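Local coordinates for protein putative thioesterase (Escherichia coli, PDB 5UGZ) that acts as a type II thioesterase of the colibactin NRPS/PKS pathway, releasing intermediates from the assembly line, probably by hydrolysing their thioester links, at residues 32-40 with 52-62; 76-87 with 106-116. One frame throughout, in Å; residues are numbered along the deposited sequence.

Contact 1 (32-40 with 52-62); sequences SGGSAAMYY and LRPLEPAGRGT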
loop_
_atom_site.group_PDB
_atom_site.type_symbol
_atom_site.label_atom_id
_atom_site.label_comp_id
_atom_site.label_asym_id
_atom_site.label_seq_id
_atom_site.Cartn_x
_atom_site.Cartn_y
_atom_site.Cartn_z
ATOM N N SER A 32 -2.569 -5.312 -4.389
ATOM C CA SER A 32 -2.696 -5.767 -5.776
ATOM C C SER A 32 -4.095 -6.304 -6.066
ATOM O O SER A 32 -4.627 -7.119 -5.305
ATOM C CB SER A 32 -1.657 -6.846 -6.085
ATOM O OG SER A 32 -0.339 -6.329 -6.017
ATOM N N GLY A 33 -4.677 -5.864 -7.190
ATOM C CA GLY A 33 -6.054 -6.177 -7.524
ATOM C C GLY A 33 -7.097 -5.370 -6.775
ATOM O O GLY A 33 -8.286 -5.435 -7.130
ATOM N N GLY A 34 -6.692 -4.606 -5.744
ATOM C CA GLY A 34 -7.639 -3.902 -4.906
ATOM C C GLY A 34 -8.021 -2.529 -5.435
ATOM O O GLY A 34 -7.428 -1.993 -6.380
ATOM N N SER A 35 -9.027 -1.950 -4.781
ATOM C CA SER A 35 -9.541 -0.627 -5.104
ATOM C C SER A 35 -9.602 0.209 -3.836
ATOM O O SER A 35 -9.441 -0.299 -2.723
ATOM C CB SER A 35 -10.927 -0.711 -5.777
ATOM O OG SER A 35 -11.943 -1.024 -4.846
ATOM N N ALA A 36 -9.824 1.519 -4.021
ATOM C CA ALA A 36 -9.948 2.437 -2.890
ATOM C C ALA A 36 -11.038 2.009 -1.914
ATOM O O ALA A 36 -10.984 2.362 -0.730
ATOM C CB ALA A 36 -10.235 3.856 -3.396
ATOM N N ALA A 37 -12.044 1.265 -2.379
ATOM C CA ALA A 37 -13.160 0.932 -1.502
ATOM C C ALA A 37 -12.751 0.034 -0.339
ATOM O O ALA A 37 -13.514 -0.084 0.620
ATOM C CB ALA A 37 -14.294 0.271 -2.287
ATOM N N MET A 38 -11.582 -0.613 -0.388
ATOM C CA MET A 38 -11.173 -1.403 0.770
ATOM C C MET A 38 -11.008 -0.524 2.001
ATOM O O MET A 38 -11.079 -1.024 3.132
ATOM C CB MET A 38 -9.877 -2.159 0.484
ATOM C CG MET A 38 -8.673 -1.258 0.312
ATOM S SD MET A 38 -7.104 -2.144 0.215
ATOM C CE MET A 38 -6.603 -2.289 1.936
ATOM N N TYR A 39 -10.804 0.777 1.802
ATOM C CA TYR A 39 -10.575 1.730 2.881
ATOM C C TYR A 39 -11.816 2.517 3.262
ATOM O O TYR A 39 -11.752 3.296 4.216
ATOM C CB TYR A 39 -9.469 2.724 2.498
ATOM C CG TYR A 39 -8.112 2.105 2.264
ATOM C CD1 TYR A 39 -7.364 1.628 3.323
ATOM C CD2 TYR A 39 -7.579 2.008 0.985
ATOM C CE1 TYR A 39 -6.119 1.063 3.134
ATOM C CE2 TYR A 39 -6.333 1.443 0.779
ATOM C CZ TYR A 39 -5.599 0.985 1.869
ATOM O OH TYR A 39 -4.354 0.423 1.692
ATOM N N TYR A 40 -12.941 2.344 2.554
ATOM C CA TYR A 40 -14.146 3.099 2.902
ATOM C C TYR A 40 -14.558 2.840 4.351
ATOM O O TYR A 40 -15.004 3.762 5.049
ATOM C CB TYR A 40 -15.314 2.750 1.974
ATOM C CG TYR A 40 -15.205 3.172 0.513
ATOM C CD1 TYR A 40 -14.274 4.097 0.081
ATOM C CD2 TYR A 40 -16.075 2.637 -0.426
ATOM C CE1 TYR A 40 -14.210 4.473 -1.269
ATOM C CE2 TYR A 40 -16.024 2.992 -1.753
ATOM C CZ TYR A 40 -15.100 3.909 -2.183
ATOM O OH TYR A 40 -15.085 4.215 -3.544
ATOM N N LEU A 52 -10.141 10.905 5.574
ATOM C CA LEU A 52 -9.768 9.763 4.757
ATOM C C LEU A 52 -9.731 10.142 3.281
ATOM O O LEU A 52 -10.693 10.704 2.751
ATOM C CB LEU A 52 -10.758 8.633 4.989
ATOM C CG LEU A 52 -10.549 7.394 4.136
ATOM C CD1 LEU A 52 -9.130 6.952 4.320
ATOM C CD2 LEU A 52 -11.518 6.310 4.566
ATOM N N ARG A 53 -8.626 9.816 2.611
ATOM C CA ARG A 53 -8.401 10.159 1.206
ATOM C C ARG A 53 -7.912 8.935 0.439
ATOM O O ARG A 53 -6.741 8.853 0.049
ATOM C CB ARG A 53 -7.399 11.302 1.076
ATOM C CG ARG A 53 -7.880 12.589 1.629
ATOM C CD ARG A 53 -9.034 13.066 0.798
ATOM N NE ARG A 53 -9.357 14.441 1.101
ATOM C CZ ARG A 53 -10.483 15.034 0.730
ATOM N NH1 ARG A 53 -11.405 14.356 0.061
ATOM N NH2 ARG A 53 -10.698 16.303 1.039
ATOM N N PRO A 54 -8.794 7.968 0.194
ATOM C CA PRO A 54 -8.396 6.797 -0.591
ATOM C C PRO A 54 -8.001 7.210 -1.995
ATOM O O PRO A 54 -8.671 8.016 -2.632
ATOM C CB PRO A 54 -9.656 5.922 -0.591
ATOM C CG PRO A 54 -10.492 6.427 0.572
ATOM C CD PRO A 54 -10.188 7.893 0.662
ATOM N N LEU A 55 -6.891 6.668 -2.474
ATOM C CA LEU A 55 -6.395 6.989 -3.808
ATOM C C LEU A 55 -6.694 5.815 -4.719
ATOM O O LEU A 55 -6.269 4.691 -4.438
ATOM C CB LEU A 55 -4.898 7.304 -3.794
ATOM C CG LEU A 55 -4.492 8.614 -3.102
ATOM C CD1 LEU A 55 -3.022 8.915 -3.297
ATOM C CD2 LEU A 55 -5.335 9.804 -3.520
ATOM N N GLU A 56 -7.446 6.075 -5.793
ATOM C CA GLU A 56 -7.885 5.023 -6.698
ATOM C C GLU A 56 -6.879 4.849 -7.827
ATOM O O GLU A 56 -6.779 5.734 -8.686
ATOM C CB GLU A 56 -9.258 5.346 -7.273
ATOM C CG GLU A 56 -9.892 4.185 -8.034
ATOM C CD GLU A 56 -10.527 3.151 -7.121
ATOM O OE1 GLU A 56 -11.696 3.335 -6.714
ATOM O OE2 GLU A 56 -9.866 2.140 -6.824
ATOM N N PRO A 57 -6.150 3.726 -7.886
ATOM C CA PRO A 57 -5.328 3.419 -9.062
ATOM C C PRO A 57 -6.185 3.256 -10.305
ATOM O O PRO A 57 -7.343 2.857 -10.225
ATOM C CB PRO A 57 -4.661 2.088 -8.693
ATOM C CG PRO A 57 -4.871 1.921 -7.242
ATOM C CD PRO A 57 -6.113 2.646 -6.892
ATOM N N ALA A 58 -5.589 3.533 -11.463
ATOM C CA ALA A 58 -6.334 3.538 -12.709
ATOM C C ALA A 58 -6.757 2.124 -13.097
ATOM O O ALA A 58 -6.062 1.144 -12.822
ATOM C CB ALA A 58 -5.492 4.157 -13.825
ATOM N N GLY A 59 -7.921 2.027 -13.732
ATOM C CA GLY A 59 -8.406 0.779 -14.287
ATOM C C GLY A 59 -9.114 -0.155 -13.330
ATOM O O GLY A 59 -9.266 -1.336 -13.647
ATOM N N ARG A 60 -9.532 0.318 -12.160
ATOM C CA ARG A 60 -10.392 -0.486 -11.301
ATOM C C ARG A 60 -11.196 0.469 -10.430
ATOM O O ARG A 60 -10.929 1.670 -10.394
ATOM C CB ARG A 60 -9.574 -1.510 -10.497
ATOM C CG ARG A 60 -9.088 -1.074 -9.106
ATOM C CD ARG A 60 -7.899 -0.143 -9.149
ATOM N NE ARG A 60 -6.849 -0.548 -10.082
ATOM C CZ ARG A 60 -5.893 -1.437 -9.829
ATOM N NH1 ARG A 60 -5.845 -2.063 -8.667
ATOM N NH2 ARG A 60 -4.973 -1.693 -10.758
ATOM N N GLY A 61 -12.216 -0.068 -9.759
ATOM C CA GLY A 61 -12.999 0.755 -8.851
ATOM C C GLY A 61 -13.659 1.923 -9.557
ATOM O O GLY A 61 -14.228 1.785 -10.637
ATOM N N THR A 62 -13.585 3.099 -8.935
ATOM C CA THR A 62 -14.198 4.286 -9.515
ATOM C C THR A 62 -13.475 4.763 -10.765
ATOM O O THR A 62 -13.993 5.632 -11.476
ATOM C CB THR A 62 -14.247 5.420 -8.490
ATOM O OG1 THR A 62 -12.914 5.775 -8.099
ATOM C CG2 THR A 62 -15.016 4.990 -7.263
HETATM O O HOH W 1 -13.687 2.535 -5.252
#

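Contact 2 (76-87 with 106-116); sequences VADLYQQFVKHY and ELVHYILDHGH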
loop_
_atom_site.group_PDB
_atom_site.type_symbol
_atom_site.label_atom_id
_atom_site.label_comp_id
_atom_site.label_asym_id
_atom_site.label_seq_id
_atom_site.Cartn_x
_atom_site.Cartn_y
_atom_site.Cartn_z
ATOM N N VAL A 76 2.832 5.810 -10.459
ATOM C CA VAL A 76 3.091 6.820 -9.432
ATOM C C VAL A 76 2.657 8.210 -9.906
ATOM O O VAL A 76 2.050 8.974 -9.152
ATOM C CB VAL A 76 4.574 6.807 -9.024
ATOM C CG1 VAL A 76 4.864 8.009 -8.183
ATOM C CG2 VAL A 76 4.898 5.539 -8.251
ATOM N N ALA A 77 2.990 8.570 -11.148
ATOM C CA ALA A 77 2.513 9.829 -11.721
ATOM C C ALA A 77 0.990 9.897 -11.732
ATOM O O ALA A 77 0.405 10.958 -11.496
ATOM C CB ALA A 77 3.066 9.988 -13.141
ATOM N N ASP A 78 0.334 8.776 -12.047
ATOM C CA ASP A 78 -1.124 8.688 -12.033
ATOM C C ASP A 78 -1.682 8.998 -10.647
ATOM O O ASP A 78 -2.604 9.805 -10.509
ATOM C CB ASP A 78 -1.529 7.289 -12.510
ATOM C CG ASP A 78 -3.031 7.052 -12.523
ATOM O OD1 ASP A 78 -3.727 7.611 -13.397
ATOM O OD2 ASP A 78 -3.500 6.245 -11.691
ATOM N N LEU A 79 -1.122 8.382 -9.600
ATOM C CA LEU A 79 -1.619 8.627 -8.239
ATOM C C LEU A 79 -1.326 10.051 -7.769
ATOM O O LEU A 79 -2.159 10.665 -7.092
ATOM C CB LEU A 79 -1.024 7.623 -7.263
ATOM C CG LEU A 79 -1.652 6.242 -7.365
ATOM C CD1 LEU A 79 -0.937 5.293 -6.428
ATOM C CD2 LEU A 79 -3.130 6.297 -7.068
ATOM N N TYR A 80 -0.154 10.599 -8.119
ATOM C CA TYR A 80 0.125 11.986 -7.782
ATOM C C TYR A 80 -0.959 12.919 -8.306
ATOM O O TYR A 80 -1.346 13.873 -7.620
ATOM C CB TYR A 80 1.483 12.412 -8.322
ATOM C CG TYR A 80 1.753 13.860 -7.984
ATOM C CD1 TYR A 80 2.086 14.239 -6.682
ATOM C CD2 TYR A 80 1.629 14.858 -8.947
ATOM C CE1 TYR A 80 2.312 15.569 -6.359
ATOM C CE2 TYR A 80 1.853 16.185 -8.622
ATOM C CZ TYR A 80 2.197 16.526 -7.326
ATOM O OH TYR A 80 2.420 17.837 -6.994
ATOM N N GLN A 81 -1.449 12.679 -9.530
ATOM C CA GLN A 81 -2.556 13.482 -10.045
ATOM C C GLN A 81 -3.794 13.338 -9.162
ATOM O O GLN A 81 -4.563 14.293 -8.986
ATOM C CB GLN A 81 -2.878 13.090 -11.496
ATOM C CG GLN A 81 -1.828 13.482 -12.525
ATOM C CD GLN A 81 -1.400 14.933 -12.405
ATOM O OE1 GLN A 81 -2.102 15.759 -11.808
ATOM N NE2 GLN A 81 -0.235 15.252 -12.958
ATOM N N GLN A 82 -4.017 12.145 -8.610
ATOM C CA GLN A 82 -5.099 11.976 -7.645
ATOM C C GLN A 82 -4.818 12.773 -6.379
ATOM O O GLN A 82 -5.655 13.560 -5.920
ATOM C CB GLN A 82 -5.278 10.494 -7.316
ATOM C CG GLN A 82 -5.366 9.592 -8.525
ATOM C CD GLN A 82 -6.290 10.147 -9.559
ATOM O OE1 GLN A 82 -7.427 10.506 -9.249
ATOM N NE2 GLN A 82 -5.805 10.261 -10.801
ATOM N N PHE A 83 -3.626 12.576 -5.815
ATOM C CA PHE A 83 -3.188 13.267 -4.611
ATOM C C PHE A 83 -3.483 14.761 -4.676
ATOM O O PHE A 83 -4.022 15.329 -3.718
ATOM C CB PHE A 83 -1.691 12.983 -4.428
ATOM C CG PHE A 83 -1.010 13.819 -3.384
ATOM C CD1 PHE A 83 -1.093 13.487 -2.044
ATOM C CD2 PHE A 83 -0.248 14.911 -3.754
ATOM C CE1 PHE A 83 -0.454 14.232 -1.108
ATOM C CE2 PHE A 83 0.394 15.664 -2.810
ATOM C CZ PHE A 83 0.289 15.329 -1.494
ATOM N N VAL A 84 -3.170 15.410 -5.807
ATOM C CA VAL A 84 -3.265 16.866 -5.900
ATOM C C VAL A 84 -4.692 17.305 -6.187
ATOM O O VAL A 84 -4.941 18.476 -6.480
ATOM C CB VAL A 84 -2.303 17.441 -6.958
ATOM C CG1 VAL A 84 -0.864 17.123 -6.595
ATOM C CG2 VAL A 84 -2.641 16.937 -8.346
ATOM N N LYS A 85 -5.643 16.379 -6.103
ATOM C CA LYS A 85 -7.048 16.757 -6.168
ATOM C C LYS A 85 -7.600 17.188 -4.816
ATOM O O LYS A 85 -8.648 17.841 -4.772
ATOM C CB LYS A 85 -7.884 15.602 -6.735
ATOM C CG LYS A 85 -7.403 15.146 -8.096
ATOM C CD LYS A 85 -8.526 15.138 -9.103
ATOM C CE LYS A 85 -9.368 13.889 -8.950
ATOM N NZ LYS A 85 -8.723 12.721 -9.606
ATOM N N HIS A 86 -6.908 16.851 -3.715
ATOM C CA HIS A 86 -7.341 17.238 -2.379
ATOM C C HIS A 86 -6.205 17.776 -1.518
ATOM O O HIS A 86 -6.422 17.986 -0.320
ATOM C CB HIS A 86 -7.988 16.063 -1.626
ATOM C CG HIS A 86 -9.059 15.347 -2.399
ATOM N ND1 HIS A 86 -10.194 15.977 -2.867
ATOM C CD2 HIS A 86 -9.170 14.051 -2.772
ATOM C CE1 HIS A 86 -10.948 15.103 -3.507
ATOM N NE2 HIS A 86 -10.350 13.926 -3.464
ATOM N N TYR A 87 -5.002 17.984 -2.060
ATOM C CA TYR A 87 -3.848 18.340 -1.238
ATOM C C TYR A 87 -3.589 19.840 -1.302
ATOM O O TYR A 87 -3.270 20.374 -2.368
ATOM C CB TYR A 87 -2.582 17.592 -1.646
ATOM C CG TYR A 87 -1.483 17.940 -0.677
ATOM C CD1 TYR A 87 -0.325 18.588 -1.087
ATOM C CD2 TYR A 87 -1.648 17.685 0.681
ATOM C CE1 TYR A 87 0.657 18.925 -0.169
ATOM C CE2 TYR A 87 -0.691 18.022 1.592
ATOM C CZ TYR A 87 0.461 18.646 1.170
ATOM O OH TYR A 87 1.405 18.969 2.111
ATOM N N GLU A 106 7.357 5.099 -3.286
ATOM C CA GLU A 106 7.776 5.815 -4.486
ATOM C C GLU A 106 7.028 7.138 -4.633
ATOM O O GLU A 106 7.595 8.132 -5.097
ATOM C CB GLU A 106 7.561 4.912 -5.706
ATOM C CG GLU A 106 8.497 3.686 -5.761
ATOM C CD GLU A 106 9.964 4.077 -5.965
ATOM O OE1 GLU A 106 10.197 5.115 -6.589
ATOM O OE2 GLU A 106 10.883 3.366 -5.507
ATOM N N LEU A 107 5.755 7.157 -4.232
ATOM C CA LEU A 107 4.917 8.350 -4.307
ATOM C C LEU A 107 5.379 9.456 -3.359
ATOM O O LEU A 107 5.318 10.637 -3.714
ATOM C CB LEU A 107 3.469 7.974 -3.995
ATOM C CG LEU A 107 2.493 9.145 -3.929
ATOM C CD1 LEU A 107 2.496 9.908 -5.255
ATOM C CD2 LEU A 107 1.105 8.644 -3.576
ATOM N N VAL A 108 5.795 9.111 -2.133
ATOM C CA VAL A 108 6.241 10.153 -1.209
ATOM C C VAL A 108 7.473 10.850 -1.764
ATOM O O VAL A 108 7.560 12.082 -1.762
ATOM C CB VAL A 108 6.486 9.598 0.218
ATOM C CG1 VAL A 108 7.596 8.560 0.265
ATOM C CG2 VAL A 108 6.817 10.746 1.177
ATOM N N HIS A 109 8.438 10.085 -2.262
ATOM C CA HIS A 109 9.613 10.725 -2.845
ATOM C C HIS A 109 9.253 11.544 -4.076
ATOM O O HIS A 109 9.863 12.586 -4.315
ATOM C CB HIS A 109 10.672 9.674 -3.162
ATOM C CG HIS A 109 11.375 9.147 -1.944
ATOM N ND1 HIS A 109 12.405 9.826 -1.330
ATOM C CD2 HIS A 109 11.195 8.012 -1.226
ATOM C CE1 HIS A 109 12.833 9.130 -0.291
ATOM N NE2 HIS A 109 12.117 8.023 -0.208
ATOM N N TYR A 110 8.247 11.111 -4.849
ATOM C CA TYR A 110 7.793 11.868 -6.014
ATOM C C TYR A 110 7.096 13.154 -5.588
ATOM O O TYR A 110 7.227 14.190 -6.248
ATOM C CB TYR A 110 6.866 10.972 -6.851
ATOM C CG TYR A 110 6.313 11.511 -8.166
ATOM C CD1 TYR A 110 6.963 11.267 -9.381
ATOM C CD2 TYR A 110 5.107 12.202 -8.201
ATOM C CE1 TYR A 110 6.443 11.719 -10.586
ATOM C CE2 TYR A 110 4.587 12.661 -9.397
ATOM C CZ TYR A 110 5.269 12.424 -10.583
ATOM O OH TYR A 110 4.747 12.885 -11.765
ATOM N N ILE A 111 6.340 13.103 -4.491
ATOM C CA ILE A 111 5.762 14.309 -3.907
ATOM C C ILE A 111 6.875 15.261 -3.484
ATOM O O ILE A 111 6.866 16.451 -3.820
ATOM C CB ILE A 111 4.845 13.932 -2.723
ATOM C CG1 ILE A 111 3.553 13.267 -3.224
ATOM C CG2 ILE A 111 4.561 15.129 -1.802
ATOM C CD1 ILE A 111 2.794 12.476 -2.164
ATOM N N LEU A 112 7.868 14.736 -2.758
ATOM C CA LEU A 112 9.000 15.550 -2.323
ATOM C C LEU A 112 9.767 16.137 -3.512
ATOM O O LEU A 112 10.146 17.314 -3.483
ATOM C CB LEU A 112 9.923 14.720 -1.423
ATOM C CG LEU A 112 9.460 14.526 0.031
ATOM C CD1 LEU A 112 10.307 13.480 0.706
ATOM C CD2 LEU A 112 9.548 15.815 0.795
ATOM N N ASP A 113 9.997 15.342 -4.569
ATOM C CA ASP A 113 10.596 15.874 -5.803
ATOM C C ASP A 113 9.809 17.040 -6.391
ATOM O O ASP A 113 10.371 17.826 -7.165
ATOM C CB ASP A 113 10.697 14.802 -6.893
ATOM C CG ASP A 113 11.641 13.694 -6.544
ATOM O OD1 ASP A 113 12.472 13.873 -5.628
ATOM O OD2 ASP A 113 11.552 12.637 -7.200
ATOM N N HIS A 114 8.515 17.141 -6.089
ATOM C CA HIS A 114 7.702 18.253 -6.554
ATOM C C HIS A 114 7.765 19.472 -5.638
ATOM O O HIS A 114 7.272 20.536 -6.012
ATOM C CB HIS A 114 6.250 17.796 -6.726
ATOM C CG HIS A 114 5.990 17.121 -8.038
ATOM N ND1 HIS A 114 6.409 15.840 -8.310
ATOM C CD2 HIS A 114 5.380 17.562 -9.161
ATOM C CE1 HIS A 114 6.045 15.513 -9.535
ATOM N NE2 HIS A 114 5.424 16.542 -10.075
ATOM N N GLY A 115 8.373 19.360 -4.473
ATOM C CA GLY A 115 8.472 20.484 -3.582
ATOM C C GLY A 115 7.405 20.586 -2.525
ATOM O O GLY A 115 7.225 21.676 -1.970
ATOM N N HIS A 116 6.690 19.507 -2.231
ATOM C CA HIS A 116 5.763 19.488 -1.111
ATOM C C HIS A 116 6.524 19.177 0.171
ATOM O O HIS A 116 7.655 18.699 0.142
ATOM C CB HIS A 116 4.661 18.454 -1.339
ATOM C CG HIS A 116 3.818 18.727 -2.543
ATOM N ND1 HIS A 116 2.752 19.597 -2.522
ATOM C CD2 HIS A 116 3.881 18.242 -3.805
ATOM C CE1 HIS A 116 2.194 19.638 -3.719
ATOM N NE2 HIS A 116 2.862 18.824 -4.517
HETATM O O HOH W 2 2.045 13.264 -12.035
#

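Contact 1 (32-40 with 52-62)
Glu56 and Ala36 meet where the loop after strand 50-54 passes the start of the 3-10 turn 36-40: the Ala36 N-H points at Glu56 OE2 over 2.9 Å in a nearly straight bond (166°). The donor lies above the carboxylate plane, not within it. With CG anti to the backbone N (chi1 -170°), the Glu56 chain bends at chi2 and turns its carboxylate toward the other loop, where CB of Ser35 also touches OE2. Arg60 makes the second polar link, its NH1 donating to Gly34 O at 2.8 Å. That bond lies in both the carbonyl plane and the guanidinium plane, and the bent Arg60 chain runs CG and CD alongside the same oxygen. Around Pro54 the contact is apolar: Ala36 CB rests on Pro54 CB at 3.5 Å, and Pro54 CG approaches the Tyr40 ring at its edge.

A second shell steadies these groups. Glu56 OE1 takes the Thr62 hydroxyl OG1 on its anti lone pair at 3.1 Å and the Thr62 N-H from above the plane at 2.9 Å, while a water donates to OE1 at 2.6 Å and hydrogen-bonds to Tyr40 OH. Pro57 CB lies over one face of the Arg60 guanidinium, whose NH1 also forms a salt bridge with Asp178 of helix 165-183; Asp178 accepts the N-H of Gly33 as well. Tyr39 is tied by its OH to Leu29 O, and its side chain touches the GxSxG sequence, consistent with a nucleophile elbow.

The principle illustrated is a buried carboxylate that joins two chain segments: OE2 takes the Ala36 N-H, while OE1 is held by Thr62 and, through the water, also reaches Tyr40. So many donors would be expected to favour the ionised form of Glu56.

Contact 2 (76-87 with 106-116)
Tyr80, Tyr110, His114 and His116 carry an aromatic contact between helix 72-83 and the C-terminal part of helix 99-113 with the turn after it; the axes of segments 76-83 and 106-113 approach to 9.7 Å and cross at -65°. These two helices precede and follow strand 91-97, and the layout fits the alpha/beta-hydrolase fold. Tyr80 is caught between several groups. Tyr110 turns its edge to the Tyr80 ring face in an offset T-shaped pair, planes at 68°, with Tyr110 CE2 only 3.3 Å from Tyr80 CB. The His114 ring stacks face-to-face on Tyr80, centroids 4.3 Å apart, its own rotation fixed by ND1 donating to Tyr110 O at 2.8 Å. Because CG of Tyr80 is anti to the backbone N (chi1 179°), the ring extends across to the turn beyond the partner helix, where OH and His116 NE2 share a 2.7 Å hydrogen bond in the imidazole plane. A phenylalanine in its place would probably leave His116 NE2 without this partner and its ring freer to turn.

Phe83 points its edge at the face of His116 and receives Ile111 CD1 squarely over its own face, 3.8 Å from the centroid. At the other end, Val76 CG1 makes an off-centre CH-pi contact with Tyr110, whose OH is joined to Ala77 O through a water. Gly115 closes helix 99-113 in a Schellman motif and so swings His116 back toward Tyr80.

Chemically, the interface is mostly apolar and aromatic, with its direct polar bond at one end; either Tyr80 or His116 may supply that proton, so the pair may be compatible with either direction of donation.

How the contacts relate
Contact 1 closes before contact 2 opens along the chain, and their centres lie about 16 Å apart within one thioesterase domain. Strand 50-54, an outermost strand of the parallel six-stranded sheet, leads through the loop of contact 1 into helix 72-83, the first partner of contact 2. They also touch: Leu55 CB packs on Leu79 CD2 at 3.9 Å and Leu55 CD2 on Gln82 CB. Arg63 joins them further, hydrogen-bonding to Glu56 O and forming a salt bridge with Asp78. Contact 1 joins edge strand 50-54 and the loop after it to the loop and 3-10 turn following strand 24-29, whereas contact 2 pairs helices packed against strands 24-29 and 91-97. Tyr39 of contact 1 touches the probable nucleophile elbow; Leu79 of contact 2 lies near it.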